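Side-chain contacts in VP1 (Merkel cell polyomavirus, PDB 4FMH), which forms the pentameric building units of the viral capsid and binds sialylated glycans, a step required for infection: residues N66-S71 with A256-F261; T153-T158 with R172-K177; L262-T265 with M269-H272. One frame throughout, in Å; residues are numbered along the deposited sequence. Where two conformers were deposited one is given.

Interaction 1 of 3, residues N66-S71 with A256-F261; sequences NLPAYS and ADIVGF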
# COMPACT_ATOMS: atom_id res chain seq x y z
N ASN B 66 20.06 -8.64 -23.79
CA ASN B 66 19.34 -9.09 -22.60
C ASN B 66 19.80 -8.43 -21.31
O ASN B 66 19.48 -8.90 -20.20
CB ASN B 66 19.39 -10.61 -22.49
CG ASN B 66 18.37 -11.29 -23.39
OD1 ASN B 66 17.54 -10.63 -24.03
ND2 ASN B 66 18.42 -12.62 -23.44
N LEU B 67 20.54 -7.33 -21.46
CA LEU B 67 21.13 -6.63 -20.32
C LEU B 67 20.72 -5.14 -20.28
O LEU B 67 21.49 -4.27 -20.73
CB LEU B 67 22.66 -6.80 -20.35
CG LEU B 67 23.19 -8.24 -20.28
CD1 LEU B 67 24.68 -8.33 -20.61
CD2 LEU B 67 22.90 -8.90 -18.92
N PRO B 68 19.50 -4.85 -19.75
CA PRO B 68 19.10 -3.45 -19.58
C PRO B 68 20.15 -2.68 -18.79
O PRO B 68 20.74 -3.20 -17.83
CB PRO B 68 17.78 -3.56 -18.78
CG PRO B 68 17.23 -4.89 -19.18
CD PRO B 68 18.44 -5.78 -19.33
N ALA B 69 20.41 -1.45 -19.23
CA ALA B 69 21.48 -0.65 -18.67
C ALA B 69 20.94 0.72 -18.27
O ALA B 69 19.86 1.12 -18.69
CB ALA B 69 22.62 -0.52 -19.69
N TYR B 70 21.70 1.43 -17.43
CA TYR B 70 21.34 2.77 -16.99
C TYR B 70 21.37 3.76 -18.15
O TYR B 70 22.18 3.63 -19.07
CB TYR B 70 22.27 3.24 -15.87
CG TYR B 70 22.03 2.53 -14.56
CD1 TYR B 70 20.97 2.90 -13.72
CD2 TYR B 70 22.84 1.46 -14.17
CE1 TYR B 70 20.74 2.22 -12.52
CE2 TYR B 70 22.62 0.78 -12.99
CZ TYR B 70 21.58 1.16 -12.16
OH TYR B 70 21.37 0.47 -10.98
N SER B 71 20.47 4.73 -18.10
CA SER B 71 20.54 5.88 -18.99
C SER B 71 21.32 6.96 -18.28
O SER B 71 21.24 7.09 -17.06
CB SER B 71 19.15 6.39 -19.36
OG SER B 71 18.46 5.45 -20.16
N ALA B 256 16.80 4.71 -14.75
CA ALA B 256 16.42 3.42 -15.30
C ALA B 256 14.95 3.24 -14.99
O ALA B 256 14.53 3.54 -13.87
CB ALA B 256 17.23 2.30 -14.67
N ASP B 257 14.18 2.79 -15.98
CA ASP B 257 12.76 2.54 -15.75
C ASP B 257 12.25 1.30 -16.48
O ASP B 257 11.68 1.39 -17.57
CB ASP B 257 11.92 3.77 -16.11
CG ASP B 257 12.20 4.94 -15.18
OD1 ASP B 257 11.69 4.92 -14.03
OD2 ASP B 257 12.94 5.86 -15.59
N ILE B 258 12.49 0.14 -15.87
CA ILE B 258 11.96 -1.14 -16.35
C ILE B 258 10.52 -1.24 -15.87
O ILE B 258 10.25 -1.09 -14.67
CB ILE B 258 12.80 -2.33 -15.86
CG1 ILE B 258 14.23 -2.23 -16.40
CG2 ILE B 258 12.14 -3.66 -16.27
CD1 ILE B 258 15.25 -3.14 -15.70
N VAL B 259 9.59 -1.47 -16.80
CA VAL B 259 8.15 -1.43 -16.47
C VAL B 259 7.46 -2.79 -16.54
O VAL B 259 6.24 -2.89 -16.34
CB VAL B 259 7.38 -0.41 -17.34
CG1 VAL B 259 7.80 1.01 -17.00
CG2 VAL B 259 7.56 -0.71 -18.84
N GLY B 260 8.22 -3.84 -16.85
CA GLY B 260 7.65 -5.18 -16.87
C GLY B 260 7.93 -5.96 -18.13
O GLY B 260 8.70 -5.52 -18.99
N PHE B 261 7.30 -7.13 -18.23
CA PHE B 261 7.51 -8.06 -19.35
C PHE B 261 6.45 -7.90 -20.42
O PHE B 261 5.27 -7.71 -20.12
CB PHE B 261 7.44 -9.51 -18.88
CG PHE B 261 8.53 -9.93 -17.93
CD1 PHE B 261 9.81 -10.18 -18.40
CD2 PHE B 261 8.25 -10.11 -16.58
CE1 PHE B 261 10.82 -10.60 -17.52
CE2 PHE B 261 9.25 -10.53 -15.69
CZ PHE B 261 10.53 -10.76 -16.17
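I258 sends CG1 to the side of its own backbone N, opposite the carbonyl carbon (chi1 -62°), and the branch runs on extended (chi2 165°), which carries CD1 to the ring of P68. It meets CB there: P68 CB and I258 CD1 lie 4.0 Å apart. Y70 has the same kind of first torsion (chi1 -71°), which brings its ring beside A256. The methyl A256 CB approaches that ring obliquely, 3.9 Å from Y70 CD1 and slightly farther from CE1. This chain is the jelly-roll portion of the longer VP1, and these two small apolar contacts join the loop before strand 71-76 to strand 250-263, with which strand 71-76 goes on to pair antiparallel. The loop thus packs through side chains just before backbone pairing takes over, with a backbone hydrogen bond between S71 and C255. The polar end of Y70 is bonded outside the contact, its OH hydrogen-bonded to W200 O and to the hydroxyl of Y132. All four touching residues are buried. The packing continues across the pentamer interface, where I258 meets I108 of a neighbouring subunit and Y70 touches S105 of that same subunit.

Interaction 2 of 3, residues T153-T158 with R172-K177; sequences TQYPKT and RKMTPK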
# COMPACT_ATOMS: atom_id res chain seq x y z
N THR B 153 28.44 -15.95 -13.89
CA THR B 153 27.90 -15.38 -15.12
C THR B 153 29.03 -14.82 -16.00
O THR B 153 29.92 -14.11 -15.50
CB THR B 153 26.87 -14.26 -14.83
OG1 THR B 153 25.88 -14.73 -13.89
CG2 THR B 153 26.16 -13.82 -16.11
N GLN B 154 29.00 -15.16 -17.28
CA GLN B 154 30.03 -14.70 -18.22
C GLN B 154 29.45 -13.62 -19.11
O GLN B 154 28.83 -13.90 -20.13
CB GLN B 154 30.56 -15.87 -19.06
CG GLN B 154 31.07 -17.04 -18.22
CD GLN B 154 31.90 -18.04 -19.02
OE1 GLN B 154 31.79 -18.14 -20.24
NE2 GLN B 154 32.74 -18.79 -18.31
N TYR B 155 29.62 -12.37 -18.68
CA TYR B 155 29.10 -11.23 -19.42
C TYR B 155 29.95 -11.01 -20.67
O TYR B 155 31.13 -11.36 -20.67
CB TYR B 155 29.07 -9.98 -18.53
CG TYR B 155 28.05 -10.09 -17.41
CD1 TYR B 155 26.70 -9.86 -17.64
CD2 TYR B 155 28.45 -10.45 -16.12
CE1 TYR B 155 25.75 -9.98 -16.62
CE2 TYR B 155 27.51 -10.57 -15.08
CZ TYR B 155 26.17 -10.34 -15.34
OH TYR B 155 25.24 -10.46 -14.31
N PRO B 156 29.35 -10.47 -21.75
CA PRO B 156 30.15 -10.23 -22.96
C PRO B 156 31.30 -9.29 -22.64
O PRO B 156 31.12 -8.31 -21.89
CB PRO B 156 29.15 -9.55 -23.91
CG PRO B 156 27.80 -9.91 -23.37
CD PRO B 156 27.97 -9.99 -21.90
N LYS B 157 32.48 -9.61 -23.17
CA LYS B 157 33.69 -8.85 -22.91
C LYS B 157 33.58 -7.42 -23.45
O LYS B 157 33.13 -7.21 -24.57
CB LYS B 157 34.91 -9.55 -23.53
CG LYS B 157 35.43 -10.74 -22.72
CD LYS B 157 34.84 -12.06 -23.21
CE LYS B 157 35.35 -13.25 -22.38
NZ LYS B 157 36.83 -13.43 -22.50
N THR B 158 33.99 -6.46 -22.63
CA THR B 158 33.99 -5.04 -23.01
C THR B 158 34.84 -4.82 -24.27
O THR B 158 34.46 -4.06 -25.16
CB THR B 158 34.48 -4.15 -21.84
OG1 THR B 158 33.68 -4.41 -20.68
CG2 THR B 158 34.39 -2.67 -22.18
N ARG B 172 40.18 -8.94 -13.99
CA ARG B 172 40.23 -10.38 -13.71
C ARG B 172 38.81 -10.90 -13.50
O ARG B 172 37.90 -10.11 -13.23
CB ARG B 172 41.11 -10.66 -12.47
CG ARG B 172 40.60 -9.99 -11.19
CD ARG B 172 41.65 -9.95 -10.08
NE ARG B 172 41.10 -9.35 -8.87
CZ ARG B 172 41.28 -8.09 -8.50
NH1 ARG B 172 42.03 -7.27 -9.23
NH2 ARG B 172 40.72 -7.64 -7.38
N LYS B 173 38.63 -12.22 -13.58
CA LYS B 173 37.32 -12.85 -13.37
C LYS B 173 36.75 -12.58 -11.98
O LYS B 173 37.50 -12.44 -11.01
CB LYS B 173 37.42 -14.36 -13.60
CG LYS B 173 37.79 -14.75 -15.02
CD LYS B 173 38.03 -16.25 -15.14
CE LYS B 173 38.85 -16.58 -16.39
NZ LYS B 173 39.06 -18.04 -16.55
N MET B 174 35.42 -12.51 -11.89
CA MET B 174 34.74 -12.41 -10.60
C MET B 174 35.01 -13.65 -9.74
O MET B 174 35.32 -14.73 -10.27
CB MET B 174 33.23 -12.26 -10.80
CG MET B 174 32.77 -10.94 -11.39
SD MET B 174 30.97 -10.84 -11.34
CE MET B 174 30.51 -11.76 -12.81
N THR B 175 34.90 -13.48 -8.43
CA THR B 175 35.00 -14.56 -7.46
C THR B 175 33.70 -14.56 -6.62
O THR B 175 32.90 -13.62 -6.74
CB THR B 175 36.24 -14.42 -6.54
OG1 THR B 175 36.16 -13.18 -5.83
CG2 THR B 175 37.57 -14.49 -7.35
N PRO B 176 33.48 -15.59 -5.77
CA PRO B 176 32.22 -15.60 -5.02
C PRO B 176 31.92 -14.33 -4.21
O PRO B 176 30.74 -14.02 -3.98
CB PRO B 176 32.39 -16.80 -4.08
CG PRO B 176 33.26 -17.74 -4.88
CD PRO B 176 34.25 -16.83 -5.57
N LYS B 177 32.94 -13.58 -3.81
CA LYS B 177 32.73 -12.36 -3.03
C LYS B 177 31.90 -11.30 -3.76
O LYS B 177 31.33 -10.41 -3.12
CB LYS B 177 34.06 -11.77 -2.54
CG LYS B 177 34.92 -11.13 -3.61
CD LYS B 177 36.07 -10.31 -3.00
CE LYS B 177 37.09 -11.20 -2.31
NZ LYS B 177 38.04 -10.40 -1.48
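T153 and M174 meet through a backbone oxygen and a thioether methyl: T153 O stands 3.6 Å from M174 CE, a van der Waals approach. The methyl CG2 of T153 lies 3.5 Å above the plane of the Y155 ring, offset toward its rim, while OG1 is hydrogen-bonded to D150 O. Q154 points its amide elsewhere, OE1 accepting from Q61 NE2. Y155 then supplies the second surface for the methionine. M174 CE sits at the edge of this ring and in its plane, 3.9 Å from CE2 of Y155, and the two side chains cross at about a right angle. The methionine reaches this position by running extended from CA to SD and then bending at its last torsion (chi3 -82°), which sets the methyl against both the carbonyl oxygen and the ring edge. The phenol OH of Y155 is hydrogen-bonded to E198 OE2, which ties down the far end of the ring, and I166 of helix 166-170 and V148 also touch M174. This is apolar packing between two irregular segments flanking helix 166-170, within one of the long loops that elaborate the VP1 jelly roll.

Interaction 3 of 3, residues L262-T265 with M269-H272; sequences LFKT and MALH. With SIA (N-acetyl-alpha-neuraminic acid), chain U.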
# COMPACT_ATOMS: atom_id res chain seq x y z
N LEU B 262 6.89 -8.01 -21.68
CA LEU B 262 6.00 -8.29 -22.79
C LEU B 262 5.90 -9.81 -22.88
O LEU B 262 6.91 -10.50 -23.07
CB LEU B 262 6.54 -7.71 -24.09
CG LEU B 262 5.68 -7.89 -25.36
CD1 LEU B 262 4.36 -7.11 -25.26
CD2 LEU B 262 6.46 -7.49 -26.60
N PHE B 263 4.69 -10.33 -22.71
CA PHE B 263 4.43 -11.76 -22.75
C PHE B 263 4.03 -12.17 -24.15
O PHE B 263 2.97 -11.76 -24.64
CB PHE B 263 3.30 -12.12 -21.78
CG PHE B 263 3.71 -12.06 -20.33
CD1 PHE B 263 3.70 -10.86 -19.64
CD2 PHE B 263 4.10 -13.21 -19.67
CE1 PHE B 263 4.08 -10.81 -18.29
CE2 PHE B 263 4.48 -13.17 -18.32
CZ PHE B 263 4.47 -11.96 -17.63
N LYS B 264 4.87 -12.97 -24.80
CA LYS B 264 4.65 -13.38 -26.18
C LYS B 264 3.93 -14.73 -26.24
O LYS B 264 4.09 -15.57 -25.35
CB LYS B 264 5.98 -13.45 -26.93
CG LYS B 264 6.78 -12.15 -26.88
CD LYS B 264 8.15 -12.31 -27.53
CE LYS B 264 8.89 -10.98 -27.55
NZ LYS B 264 10.30 -11.14 -27.99
N THR B 265 3.14 -14.93 -27.30
CA THR B 265 2.32 -16.13 -27.49
C THR B 265 3.04 -17.45 -27.16
O THR B 265 2.48 -18.31 -26.49
CB THR B 265 1.76 -16.20 -28.94
OG1 THR B 265 1.16 -14.95 -29.29
CG2 THR B 265 0.71 -17.32 -29.10
N MET B 269 9.44 -14.23 -23.04
CA MET B 269 9.24 -12.96 -22.35
C MET B 269 10.43 -12.03 -22.54
O MET B 269 11.58 -12.45 -22.47
CB MET B 269 9.03 -13.21 -20.86
CG MET B 269 7.79 -14.08 -20.55
SD MET B 269 7.85 -14.86 -18.95
CE MET B 269 7.99 -13.44 -17.86
N ALA B 270 10.12 -10.75 -22.76
CA ALA B 270 11.13 -9.70 -22.88
C ALA B 270 10.80 -8.54 -21.94
O ALA B 270 9.64 -8.19 -21.78
CB ALA B 270 11.20 -9.21 -24.33
N LEU B 271 11.82 -7.96 -21.32
CA LEU B 271 11.60 -6.77 -20.49
C LEU B 271 11.44 -5.51 -21.35
O LEU B 271 11.87 -5.47 -22.51
CB LEU B 271 12.72 -6.59 -19.45
CG LEU B 271 12.68 -7.52 -18.24
CD1 LEU B 271 14.01 -7.46 -17.51
CD2 LEU B 271 11.51 -7.17 -17.29
N HIS B 272 10.79 -4.50 -20.78
CA HIS B 272 10.43 -3.27 -21.49
C HIS B 272 10.71 -2.10 -20.56
O HIS B 272 10.54 -2.20 -19.35
CB HIS B 272 8.94 -3.32 -21.87
CG HIS B 272 8.44 -2.14 -22.64
ND1 HIS B 272 9.14 -1.57 -23.69
CD2 HIS B 272 7.27 -1.46 -22.56
CE1 HIS B 272 8.44 -0.57 -24.19
NE2 HIS B 272 7.30 -0.48 -23.52
C1 SIA U . 8.99 -16.60 -30.45
C2 SIA U . 9.18 -15.81 -31.74
C3 SIA U . 8.78 -14.34 -31.50
C4 SIA U . 9.82 -13.53 -30.72
C5 SIA U . 11.22 -13.70 -31.29
C6 SIA U . 11.59 -15.17 -31.49
C7 SIA U . 12.93 -15.29 -32.24
C8 SIA U . 13.60 -16.67 -32.14
C9 SIA U . 12.94 -17.73 -33.02
C10 SIA U . 12.91 -11.98 -30.81
C11 SIA U . 13.82 -11.40 -29.77
N5 SIA U . 12.16 -13.01 -30.42
O1A SIA U . 8.08 -16.26 -29.65
O1B SIA U . 9.73 -17.58 -30.20
O4 SIA U . 9.48 -12.13 -30.73
O6 SIA U . 10.55 -15.88 -32.21
O7 SIA U . 12.76 -14.90 -33.61
O8 SIA U . 14.98 -16.58 -32.51
O9 SIA U . 12.07 -18.52 -32.20
O10 SIA U . 12.88 -11.53 -31.95
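The beta hairpin of strands 250-263 and 269-287 ends at the sialic acid pocket of VP1, and its last paired residues carry this contact. L262 and A270 form an antiparallel hydrogen-bonded pair: L262 N donates to A270 O at 2.8 Å, and A270 N returns a longer bond of 3.2 Å to L262 O. That same oxygen also receives a CA-H...O contact from M269 CA. One residue nearer the turn, F263 and M269 make a non-hydrogen-bonded pair whose side chains leave the same face of the sheet and run side by side. The methionine bends at its final torsion (chi3 59°), curling its methyl back toward the phenyl ring, where M269 CE is 3.6 Å from CE2 of F263. Its sulfur makes a Met-aromatic contact, SD lying 4.7 Å from the centroid of the F263 ring and 49° off the normal, hence oblique to it. H119 and V118 of a neighbouring subunit pack on F263 and M269 respectively, so this face is part of the pentamer interface. K264, just past the strand end, is stretched fully beyond CG and passes toward A270, its NZ ending 4.2 Å from A270 CB. The ammonium group is held by a salt bridge to D51 OD2 and a cation-pi contact with W45, both also pocket residues; the carboxylate probably favours its positive charge and orients it toward the sugar. The sialic acid is further gripped by S266 OG, D51 OD1 and K268 NZ, which puts two of its bonds on the turn of this hairpin. The lysine completes the grip with a hydrogen bond of 3.0 Å from K264 NZ to SIA O4, the 4-hydroxyl oxygen of the N-acetyl-neuraminic acid.

How the interactions relate
Interactions 1 and 3 share strand 250-263 and have centres 13 Å apart. Between them the hairpin continues: V259 N lies 2.8 Å from H272 O, a probable hydrogen bond, and F261 packs on both L271 and M269. Interaction 2 lies off this sheet, with its centre 21 Å from that of interaction 1 and 27 Å from that of interaction 3. It still touches interaction 1, L67 packing on Y155 and P156. In sequence, interaction 2 falls wholly between the two segments of interaction 1, and interaction 3 follows both. One strand thus links packing in the jelly-roll interior to the glycan-binding tip, while the outlying loop of interaction 2 packs on the 66-71 loop beside it; segments of all three reach a neighbouring subunit of the pentamer.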